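Local coordinates for putative gdp-fucose protein o-fucosyltransferase 1 (Caenorhabditis elegans, PDB 3ZY2) that belongs to the GT-B clan, in the GDP-fucose protein O-fucosyltransferase family, and holds guanosine-5'-diphosphate between its two Rossmann-like domains, at residues V30-K35 with A69-V74; E243-E248 with G330-T335. All blocks are in the same frame, centred on the assembly; numbering follows the deposited sequence.

Contact 1: residues V30-K35 with A69-V74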
loop_
_atom_site.group_PDB
_atom_site.type_symbol
_atom_site.label_atom_id
_atom_site.label_comp_id
_atom_site.label_asym_id
_atom_site.label_seq_id
_atom_site.Cartn_x
_atom_site.Cartn_y
_atom_site.Cartn_z
ATOM N N VAL A 30 -2.916 11.843 -11.181
ATOM C CA VAL A 30 -4.352 11.711 -10.929
ATOM C C VAL A 30 -5.197 12.369 -12.018
ATOM O O VAL A 30 -6.232 11.838 -12.426
ATOM C CB VAL A 30 -4.772 12.203 -9.517
ATOM C CG1 VAL A 30 -6.267 11.958 -9.333
ATOM C CG2 VAL A 30 -3.977 11.505 -8.391
ATOM N N LEU A 31 -4.745 13.515 -12.512
ATOM C CA LEU A 31 -5.427 14.166 -13.624
ATOM C C LEU A 31 -5.527 13.218 -14.823
ATOM O O LEU A 31 -6.607 13.089 -15.408
ATOM C CB LEU A 31 -4.696 15.447 -14.003
ATOM C CG LEU A 31 -5.028 16.651 -13.106
ATOM C CD1 LEU A 31 -3.939 17.705 -13.192
ATOM C CD2 LEU A 31 -6.360 17.280 -13.470
ATOM N N ALA A 32 -4.416 12.554 -15.148
ATOM C CA ALA A 32 -4.386 11.599 -16.272
ATOM C C ALA A 32 -5.338 10.423 -16.017
ATOM O O ALA A 32 -6.083 9.986 -16.923
ATOM C CB ALA A 32 -2.980 11.128 -16.513
ATOM N N PHE A 33 -5.317 9.922 -14.779
ATOM C CA PHE A 33 -6.195 8.830 -14.360
ATOM C C PHE A 33 -7.680 9.178 -14.518
ATOM O O PHE A 33 -8.457 8.378 -15.068
ATOM C CB PHE A 33 -5.844 8.466 -12.916
ATOM C CG PHE A 33 -6.730 7.396 -12.300
ATOM C CD1 PHE A 33 -6.615 6.067 -12.698
ATOM C CD2 PHE A 33 -7.630 7.711 -11.283
ATOM C CE1 PHE A 33 -7.407 5.072 -12.109
ATOM C CE2 PHE A 33 -8.431 6.707 -10.687
ATOM C CZ PHE A 33 -8.302 5.397 -11.101
ATOM N N ALA A 34 -8.078 10.371 -14.062
ATOM C CA ALA A 34 -9.474 10.816 -14.146
ATOM C C ALA A 34 -9.921 10.936 -15.599
ATOM O O ALA A 34 -11.032 10.530 -15.943
ATOM C CB ALA A 34 -9.681 12.145 -13.413
ATOM N N LYS A 35 -9.056 11.483 -16.453
ATOM C CA LYS A 35 -9.385 11.639 -17.865
ATOM C C LYS A 35 -9.576 10.263 -18.490
ATOM O O LYS A 35 -10.532 10.054 -19.256
ATOM C CB LYS A 35 -8.305 12.430 -18.605
ATOM C CG LYS A 35 -8.669 12.738 -20.082
ATOM C CD LYS A 35 -7.585 13.573 -20.717
ATOM C CE LYS A 35 -8.018 14.147 -22.062
ATOM N NZ LYS A 35 -7.176 15.327 -22.399
ATOM N N ALA A 69 -9.210 22.767 -16.445
ATOM C CA ALA A 69 -10.387 22.246 -17.140
ATOM C C ALA A 69 -10.122 22.012 -18.625
ATOM O O ALA A 69 -10.859 21.262 -19.276
ATOM C CB ALA A 69 -11.569 23.192 -16.949
ATOM N N LYS A 70 -9.077 22.630 -19.164
ATOM C CA LYS A 70 -8.743 22.427 -20.588
ATOM C C LYS A 70 -8.105 21.056 -20.797
ATOM O O LYS A 70 -8.022 20.547 -21.932
ATOM C CB LYS A 70 -7.832 23.536 -21.092
ATOM C CG LYS A 70 -8.419 24.932 -20.919
ATOM C CD LYS A 70 -9.135 25.413 -22.151
ATOM C CE LYS A 70 -9.280 26.946 -22.129
ATOM N NZ LYS A 70 -7.980 27.678 -22.035
ATOM N N TYR A 71 -7.689 20.437 -19.696
ATOM C CA TYR A 71 -7.155 19.090 -19.765
ATOM C C TYR A 71 -8.224 18.016 -19.564
ATOM O O TYR A 71 -8.299 17.042 -20.335
ATOM C CB TYR A 71 -5.991 18.891 -18.780
ATOM C CG TYR A 71 -5.483 17.476 -18.833
ATOM C CD1 TYR A 71 -4.812 16.998 -19.974
ATOM C CD2 TYR A 71 -5.731 16.584 -17.790
ATOM C CE1 TYR A 71 -4.382 15.688 -20.046
ATOM C CE2 TYR A 71 -5.303 15.270 -17.858
ATOM C CZ TYR A 71 -4.632 14.830 -18.987
ATOM O OH TYR A 71 -4.211 13.519 -19.040
ATOM N N THR A 72 -9.037 18.171 -18.524
ATOM C CA THR A 72 -10.056 17.179 -18.199
ATOM C C THR A 72 -11.170 17.836 -17.390
ATOM O O THR A 72 -10.972 18.922 -16.849
ATOM C CB THR A 72 -9.427 15.986 -17.447
ATOM O OG1 THR A 72 -10.310 14.857 -17.484
ATOM C CG2 THR A 72 -9.057 16.367 -15.988
ATOM N N ARG A 73 -12.332 17.184 -17.302
ATOM C CA ARG A 73 -13.424 17.701 -16.488
ATOM C C ARG A 73 -13.086 17.724 -15.013
ATOM O O ARG A 73 -12.634 16.720 -14.457
ATOM C CB ARG A 73 -14.694 16.880 -16.667
ATOM C CG ARG A 73 -15.221 16.904 -18.059
ATOM C CD ARG A 73 -16.683 16.433 -18.124
ATOM N NE ARG A 73 -16.885 15.081 -17.585
ATOM C CZ ARG A 73 -16.447 13.960 -18.151
ATOM N NH1 ARG A 73 -15.782 13.996 -19.301
ATOM N NH2 ARG A 73 -16.679 12.793 -17.574
ATOM N N VAL A 74 -13.326 18.878 -14.402
ATOM C CA VAL A 74 -13.030 19.117 -13.002
ATOM C C VAL A 74 -14.163 19.887 -12.324
ATOM O O VAL A 74 -14.953 20.569 -13.006
ATOM C CB VAL A 74 -11.717 19.949 -12.845
ATOM C CG1 VAL A 74 -10.495 19.168 -13.336
ATOM C CG2 VAL A 74 -11.830 21.311 -13.546
#

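Contact 2: residues E243-E248 with G330-T335. With GDP (guanosine-5'-diphosphate), chain C.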
loop_
_atom_site.group_PDB
_atom_site.type_symbol
_atom_site.label_atom_id
_atom_site.label_comp_id
_atom_site.label_asym_id
_atom_site.label_seq_id
_atom_site.Cartn_x
_atom_site.Cartn_y
_atom_site.Cartn_z
ATOM N N GLU A 243 15.020 11.900 -11.812
ATOM C CA GLU A 243 14.912 11.572 -13.253
ATOM C C GLU A 243 14.689 12.808 -14.140
ATOM O O GLU A 243 14.852 12.746 -15.360
ATOM C CB GLU A 243 13.840 10.511 -13.482
ATOM C CG GLU A 243 14.156 9.191 -12.729
ATOM C CD GLU A 243 12.957 8.262 -12.595
ATOM O OE1 GLU A 243 11.989 8.593 -11.860
ATOM O OE2 GLU A 243 12.994 7.172 -13.224
ATOM N N GLN A 244 14.368 13.946 -13.524
ATOM C CA GLN A 244 14.235 15.179 -14.292
ATOM C C GLN A 244 15.554 15.658 -14.884
ATOM O O GLN A 244 15.548 16.383 -15.880
ATOM C CB GLN A 244 13.609 16.286 -13.444
ATOM C CG GLN A 244 14.560 16.927 -12.439
ATOM C CD GLN A 244 13.903 18.075 -11.709
ATOM O OE1 GLN A 244 13.242 18.933 -12.318
ATOM N NE2 GLN A 244 14.075 18.101 -10.383
ATOM N N CYS A 245 16.676 15.263 -14.292
ATOM C CA CYS A 245 17.976 15.596 -14.886
ATOM C C CYS A 245 18.786 14.395 -15.380
ATOM O O CYS A 245 19.619 14.557 -16.273
ATOM C CB CYS A 245 18.833 16.440 -13.947
ATOM S SG CYS A 245 19.551 15.579 -12.534
ATOM N N LEU A 246 18.542 13.221 -14.810
ATOM C CA LEU A 246 19.323 12.015 -15.159
ATOM C C LEU A 246 18.562 11.010 -16.025
ATOM O O LEU A 246 19.103 9.937 -16.360
ATOM C CB LEU A 246 19.839 11.322 -13.895
ATOM C CG LEU A 246 20.888 12.097 -13.100
ATOM C CD1 LEU A 246 20.870 11.627 -11.649
ATOM C CD2 LEU A 246 22.275 11.957 -13.709
ATOM N N GLY A 247 17.319 11.343 -16.377
ATOM C CA GLY A 247 16.501 10.488 -17.255
ATOM C C GLY A 247 15.836 9.349 -16.515
ATOM O O GLY A 247 16.163 9.080 -15.345
ATOM N N GLU A 248 14.884 8.683 -17.175
ATOM C CA GLU A 248 14.197 7.533 -16.572
ATOM C C GLU A 248 15.205 6.471 -16.131
ATOM O O GLU A 248 16.120 6.123 -16.890
ATOM C CB GLU A 248 13.190 6.919 -17.548
ATOM C CG GLU A 248 12.272 5.898 -16.902
ATOM C CD GLU A 248 11.053 5.569 -17.747
ATOM O OE1 GLU A 248 11.221 5.118 -18.902
ATOM O OE2 GLU A 248 9.921 5.773 -17.242
ATOM N N GLY A 330 18.008 24.729 -10.692
ATOM C CA GLY A 330 17.332 24.016 -9.614
ATOM C C GLY A 330 18.140 22.926 -8.961
ATOM O O GLY A 330 19.325 22.739 -9.287
ATOM N N ASN A 331 17.461 22.224 -8.061
ATOM C CA ASN A 331 17.990 21.034 -7.421
ATOM C C ASN A 331 17.324 19.840 -8.070
ATOM O O ASN A 331 16.103 19.691 -8.016
ATOM C CB ASN A 331 17.681 21.077 -5.932
ATOM C CG ASN A 331 18.298 19.932 -5.208
ATOM O OD1 ASN A 331 17.963 18.780 -5.484
ATOM N ND2 ASN A 331 19.242 20.216 -4.315
ATOM N N CYS A 332 18.135 18.999 -8.694
ATOM C CA CYS A 332 17.605 17.896 -9.472
ATOM C C CYS A 332 16.796 16.888 -8.660
ATOM O O CYS A 332 15.897 16.235 -9.199
ATOM C CB CYS A 332 18.751 17.187 -10.147
ATOM S SG CYS A 332 18.171 15.773 -11.074
ATOM N N VAL A 333 17.119 16.736 -7.383
ATOM C CA VAL A 333 16.420 15.740 -6.558
ATOM C C VAL A 333 15.079 16.273 -6.038
ATOM O O VAL A 333 14.154 15.532 -5.739
ATOM C CB VAL A 333 17.340 15.228 -5.393
ATOM C CG1 VAL A 333 16.614 14.224 -4.511
ATOM C CG2 VAL A 333 18.596 14.642 -5.968
ATOM N N SER A 334 14.952 17.585 -5.958
ATOM C CA SER A 334 13.778 18.154 -5.322
ATOM C C SER A 334 12.546 18.153 -6.228
ATOM O O SER A 334 12.570 18.697 -7.358
ATOM C CB SER A 334 14.089 19.572 -4.887
ATOM O OG SER A 334 12.921 20.223 -4.445
ATOM N N THR A 335 11.446 17.621 -5.712
ATOM C CA THR A 335 10.179 17.696 -6.451
ATOM C C THR A 335 9.615 19.121 -6.503
ATOM O O THR A 335 8.754 19.424 -7.333
ATOM C CB THR A 335 9.084 16.752 -5.912
ATOM O OG1 THR A 335 8.742 17.136 -4.570
ATOM C CG2 THR A 335 9.572 15.313 -5.946
HETATM P PB GDP C . 11.081 18.117 -1.921
HETATM O O1B GDP C . 11.876 19.347 -2.167
HETATM O O2B GDP C . 10.647 17.007 -2.931
HETATM O O3B GDP C . 10.726 17.819 -0.340
HETATM O O3A GDP C . 9.751 19.196 -2.086
HETATM P PA GDP C . 8.236 19.066 -1.289
HETATM O O1A GDP C . 7.811 20.573 -2.054
HETATM O O2A GDP C . 7.479 17.975 -1.344
HETATM O "O5'" GDP C . 9.083 19.258 0.280
HETATM C "C5'" GDP C . 9.413 20.486 0.056
HETATM C "C4'" GDP C . 9.250 21.524 0.897
HETATM O "O4'" GDP C . 9.997 22.268 1.773
HETATM C "C3'" GDP C . 8.488 22.385 0.119
HETATM O "O3'" GDP C . 6.763 22.439 -0.071
HETATM C "C2'" GDP C . 8.216 24.288 1.178
HETATM O "O2'" GDP C . 7.259 23.959 2.083
HETATM C "C1'" GDP C . 9.639 23.998 1.621
HETATM N N9 GDP C . 10.399 24.455 0.691
HETATM C C8 GDP C . 11.533 23.508 -0.382
HETATM N N7 GDP C . 11.821 24.651 -0.919
HETATM C C5 GDP C . 11.418 25.841 -0.707
HETATM C C6 GDP C . 11.491 27.530 -1.109
HETATM O O6 GDP C . 12.241 27.632 -1.964
HETATM N N1 GDP C . 10.800 28.012 -0.438
HETATM C C2 GDP C . 9.981 27.907 0.491
HETATM N N2 GDP C . 9.409 28.540 1.006
HETATM N N3 GDP C . 9.582 26.552 1.193
HETATM C C4 GDP C . 10.391 25.590 0.483
#

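Contact 1: residues V30-K35 with A69-V74
Leu-31 and Tyr-71 meet where helix 20-37, the connection of a beta-alpha-beta crossover from strand 10-13 to strand 40-42, is met by the loop leading into strand 74-75. The closely packed part lies at the buried helix flank. Leu-31 CB rests 3.9 Å from Tyr-71 CE2, and the ring turns its edge to the helix backbone, with the carbonyl carbon of Leu-31 in the ring plane. Leu-31 O comes 3.5 Å from that same CE2 while also accepting the helical bond from Lys-35 N. Deeper in, the methyl CD2 of Leu-31 touches Thr-72 CG2 at 3.8 Å; Leu-31 and Ala-34 also touch Leu-41 of strand 40-42. The phenol OH of Tyr-71 ends against Ala-32 CA, 3.4 Å away.

The solvent side belongs to Lys-35, a single exposed chain lying over a ring. Its CG stands opposite the backbone N (chi1 -175°); CB and CG slide past Thr-72 OG1, and the extended chain beyond lays CD over one face of Tyr-71. There CD sits 4.0 Å from the ring centroid in a CH-pi contact, and the ammonium makes an off-centre cation-pi interaction with the same ring. What fixes the far end of the chain is a backbone carbonyl: Lys-35 NZ donates to Tyr-71 O over 2.9 Å, approaching in the carbonyl plane with a C=O...N angle of 151°.

Contact 2: residues E243-E248 with G330-T335
OD1 of Asn-331 is gripped by two backbone amides, Val-333 N at 2.9 Å and, weakly, Ser-334 N, and the turn so formed carries the carbonyl of Cys-332 that receives Gln-244. The first of those hydrogen bonds makes an Asx turn, while Asn-331 ND2 is held in its turn by Cys-260 O. From the facing segment Gln-244 reaches in with an extended chain, and its NE2 donates to Cys-332 O at 2.9 Å. The N-H points almost straight at the oxygen (169°), which lies close to the amide plane of the glutamine; seen from the acceptor, however, the donor stands well above the carbonyl plane, 52° out of it, away from the lone pairs. One N-H of the buried amide is thus taken up by Cys-332 O, and the aliphatic part of the side chain passes 4.0 Å from the sulfur, Gln-244 CG to Cys-332 SG.

Next to this bond runs the disulfide of Cys-245 and Cys-332, a left-handed link with chi3 -96°. It ties the short helix 243-246 to the loop between strand 327-330 and helix 335-346, in the Rossmann-like domain built on the five-stranded parallel sheet of this GT-B fold. Phe-356, on the neighbouring strand 354-356, packs against both cysteines and Gln-244.

Past the cysteine the loop turns to the ligand. The OG of Ser-334, the N-cap of helix 335-346, donates to GDP O1B at 2.7 Å and also receives Ser-337 N. Thr-335 N donates to GDP O2B at 3.0 Å, where the helix end would favour negative charge; Thr-335 OG1 approaches that same O2B at 2.5 Å, so short that the distance is best treated with caution.

In the fold
The two contacts fall in different halves of the GT-B fold and come in series along the chain, contact 1 closing before contact 2 opens. Contact 1 lies in the domain built on the six-stranded parallel sheet, contact 2 in that built on the five-stranded one; their centres are 25 Å apart, their nearest atoms about 14 Å, and they do not touch. What relates them is the ligand. Helix 20-37, whose later turns form contact 1, has Gly-21 and Asn-22 near its start, and both hydrogen-bond GDP through backbone N, while contact 2 brings the start of helix 335-346 to its beta-phosphate. Each Rossmann-like domain thus brings a helix N-terminus to the GDP in the cleft between them.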